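Local coordinates for phosphotriesterase family protein (Listeria monocytogenes serotype 4b str. H7858, PDB 3PNZ), which probably hydrolyses phosphorylated sugar lactones, using a two-zinc site in an amidohydrolase-fold barrel, at residues Glu199-Gln203 against Glu204-Leu208. Residues are numbered along the deposited sequence; the frame is centred on the assembly and turned at random.
Sequences EILKQ and ENIPL
Ile206 N reaches back to Leu201 O at 3.0 Å in a nearly straight bond (161° at the hydrogen), while Asn205 N takes Lys202 O from above the plane of that carbonyl, also at 3.0 Å. Together these bonds make a Schellman motif, a textbook way of ending a helix, with Asn205 as the C-prime residue at positive phi. One step earlier, Glu204 N still donates helix-fashion to Ile200 O, and only weakly to Leu201 O. A water spans the turn, donating to Lys202 O at 2.7 Å and to Asn205 OD1 at 2.8 Å.

The reversal also closes an apolar seam. Ile206 CB lies 4.0 Å from Leu201 CB, and the two side chains cross at a slant. Leu208 then splits its methyls, CD2 against Leu201 CB and CD1 over the CG and CD methylenes of Lys202. Bent at chi3 (57°), the lysine carries its ammonium to Glu199 OE2, a salt bridge one helical turn back.

Farther out, Glu204 bends at chi2 (-70°) with CG beside Ile200 O, and its carboxylate pairs with Arg171 and Arg175 of helix 164-180; Gln203 OE1 also accepts from Arg171. The carbonyls of Ile200, Leu201 and Lys202 thus find backbone N-H groups past the helix end, with a water added at Lys202, while paired charges tie the end of helix 194-203 to the neighbouring barrel helix before the chain enters strand 211-213.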
ATOM      1  N   GLU A 199      -0.470   9.996  16.535  1.00 18.14           N
ATOM      2  CA  GLU A 199      -0.031  11.107  17.373  1.00 19.72           C
ATOM      3  C   GLU A 199       1.051  11.934  16.686  1.00 20.32           C
ATOM      4  O   GLU A 199       1.052  13.162  16.771  1.00 21.11           O
ATOM      5  CB  GLU A 199       0.458  10.617  18.736  1.00 21.38           C
ATOM      6  CG  GLU A 199      -0.672  10.294  19.696  1.00 31.91           C
ATOM      7  CD  GLU A 199      -1.662  11.444  19.834  1.00 35.36           C
ATOM      8  OE1 GLU A 199      -1.214  12.601  20.004  1.00 34.64           O
ATOM      9  OE2 GLU A 199      -2.885  11.189  19.770  1.00 33.61           O
ATOM     10  N   ILE A 200       1.980  11.264  16.013  1.00 17.80           N
ATOM     11  CA  ILE A 200       3.035  11.981  15.303  1.00 18.12           C
ATOM     12  C   ILE A 200       2.442  12.799  14.161  1.00 19.26           C
ATOM     13  O   ILE A 200       2.823  13.952  13.940  1.00 19.49           O
ATOM     14  CB  ILE A 200       4.134  11.040  14.805  1.00 18.23           C
ATOM     15  CG1 ILE A 200       4.880  10.453  16.008  1.00 21.27           C
ATOM     16  CG2 ILE A 200       5.104  11.791  13.879  1.00 18.35           C
ATOM     17  CD1 ILE A 200       5.807   9.316  15.659  1.00 20.62           C
ATOM     18  N   LEU A 201       1.498  12.204  13.445  1.00 17.25           N
ATOM     19  CA  LEU A 201       0.844  12.915  12.347  1.00 17.54           C
ATOM     20  C   LEU A 201       0.065  14.118  12.863  1.00 18.91           C
ATOM     21  O   LEU A 201       0.021  15.157  12.207  1.00 19.89           O
ATOM     22  CB  LEU A 201      -0.068  11.973  11.566  1.00 17.35           C
ATOM     23  CG  LEU A 201       0.695  10.885  10.806  1.00 21.53           C
ATOM     24  CD1 LEU A 201      -0.270   9.897  10.173  1.00 21.18           C
ATOM     25  CD2 LEU A 201       1.608  11.502   9.754  1.00 17.72           C
ATOM     26  N   LYS A 202      -0.542  13.993  14.040  1.00 17.34           N
ATOM     27  CA  LYS A 202      -1.255  15.126  14.624  1.00 17.71           C
ATOM     28  C   LYS A 202      -0.297  16.261  14.969  1.00 21.81           C
ATOM     29  O   LYS A 202      -0.624  17.430  14.771  1.00 20.55           O
ATOM     30  CB  LYS A 202      -2.059  14.693  15.850  1.00 20.10           C
ATOM     31  CG  LYS A 202      -3.329  13.959  15.477  1.00 22.23           C
ATOM     32  CD  LYS A 202      -3.936  13.214  16.653  1.00 27.75           C
ATOM     33  CE  LYS A 202      -4.237  14.119  17.818  1.00 36.31           C
ATOM     34  NZ  LYS A 202      -4.712  13.306  18.979  1.00 37.45           N
ATOM     35  N   GLN A 203       0.888  15.922  15.473  1.00 18.54           N
ATOM     36  CA  GLN A 203       1.910  16.938  15.725  1.00 20.47           C
ATOM     37  C   GLN A 203       2.307  17.645  14.435  1.00 22.68           C
ATOM     38  O   GLN A 203       2.671  18.823  14.450  1.00 22.64           O
ATOM     39  CB  GLN A 203       3.152  16.315  16.357  1.00 21.65           C
ATOM     40  CG  GLN A 203       2.918  15.706  17.731  1.00 22.21           C
ATOM     41  CD  GLN A 203       4.100  14.880  18.182  1.00 26.89           C
ATOM     42  OE1 GLN A 203       5.166  14.919  17.567  1.00 29.14           O
ATOM     43  NE2 GLN A 203       3.917  14.113  19.252  1.00 31.68           N
ATOM     44  N   GLU A 204       2.255  16.913  13.326  1.00 19.70           N
ATOM     45  CA  GLU A 204       2.620  17.459  12.024  1.00 19.79           C
ATOM     46  C   GLU A 204       1.427  18.078  11.291  1.00 20.08           C
ATOM     47  O   GLU A 204       1.516  18.393  10.101  1.00 22.90           O
ATOM     48  CB  GLU A 204       3.286  16.382  11.148  1.00 20.45           C
ATOM     49  CG  GLU A 204       4.631  15.863  11.707  1.00 20.65           C
ATOM     50  CD  GLU A 204       5.756  16.902  11.624  1.00 25.30           C
ATOM     51  OE1 GLU A 204       5.751  17.709  10.666  1.00 24.59           O
ATOM     52  OE2 GLU A 204       6.648  16.913  12.515  1.00 24.39           O
ATOM     53  N   ASN A 205       0.322  18.237  12.010  1.00 17.80           N
ATOM     54  CA  ASN A 205      -0.873  18.897  11.486  1.00 20.71           C
ATOM     55  C   ASN A 205      -1.464  18.226  10.252  1.00 21.59           C
ATOM     56  O   ASN A 205      -1.915  18.903   9.307  1.00 22.67           O
ATOM     57  CB  ASN A 205      -0.574  20.372  11.222  1.00 24.34           C
ATOM     58  CG  ASN A 205      -0.145  21.101  12.485  1.00 27.08           C
ATOM     59  OD1 ASN A 205      -0.829  21.036  13.516  1.00 30.50           O
ATOM     60  ND2 ASN A 205       0.997  21.785  12.421  1.00 33.24           N
ATOM     61  N   ILE A 206      -1.486  16.895  10.278  1.00 19.09           N
ATOM     62  CA  ILE A 206      -2.050  16.093   9.189  1.00 19.21           C
ATOM     63  C   ILE A 206      -3.468  15.636   9.519  1.00 19.04           C
ATOM     64  O   ILE A 206      -3.689  14.921  10.497  1.00 20.19           O
ATOM     65  CB  ILE A 206      -1.182  14.825   8.929  1.00 18.59           C
ATOM     66  CG1 ILE A 206       0.248  15.202   8.519  1.00 20.14           C
ATOM     67  CG2 ILE A 206      -1.838  13.918   7.883  1.00 20.22           C
ATOM     68  CD1 ILE A 206       0.380  15.768   7.114  1.00 21.61           C
ATOM     69  N   PRO A 207      -4.453  16.056   8.708  1.00 18.35           N
ATOM     70  CA  PRO A 207      -5.798  15.502   8.885  1.00 19.22           C
ATOM     71  C   PRO A 207      -5.784  13.981   8.713  1.00 16.86           C
ATOM     72  O   PRO A 207      -5.285  13.473   7.705  1.00 16.69           O
ATOM     73  CB  PRO A 207      -6.602  16.162   7.756  1.00 18.81           C
ATOM     74  CG  PRO A 207      -5.841  17.441   7.454  1.00 20.00           C
ATOM     75  CD  PRO A 207      -4.387  17.049   7.624  1.00 18.21           C
ATOM     76  N   LEU A 208      -6.339  13.259   9.680  1.00 18.36           N
ATOM     77  CA  LEU A 208      -6.172  11.808   9.705  1.00 17.52           C
ATOM     78  C   LEU A 208      -6.953  11.082   8.616  1.00 17.09           C
ATOM     79  O   LEU A 208      -6.646   9.926   8.279  1.00 18.95           O
ATOM     80  CB  LEU A 208      -6.489  11.257  11.103  1.00 18.48           C
ATOM     81  CG  LEU A 208      -5.544  11.888  12.138  1.00 23.41           C
ATOM     82  CD1 LEU A 208      -5.983  11.606  13.559  1.00 31.12           C
ATOM     83  CD2 LEU A 208      -4.115  11.420  11.887  1.00 24.07           C
TER
HETATM   84  O   HOH W   1      -1.968  19.623  15.648  1.00 32.83           O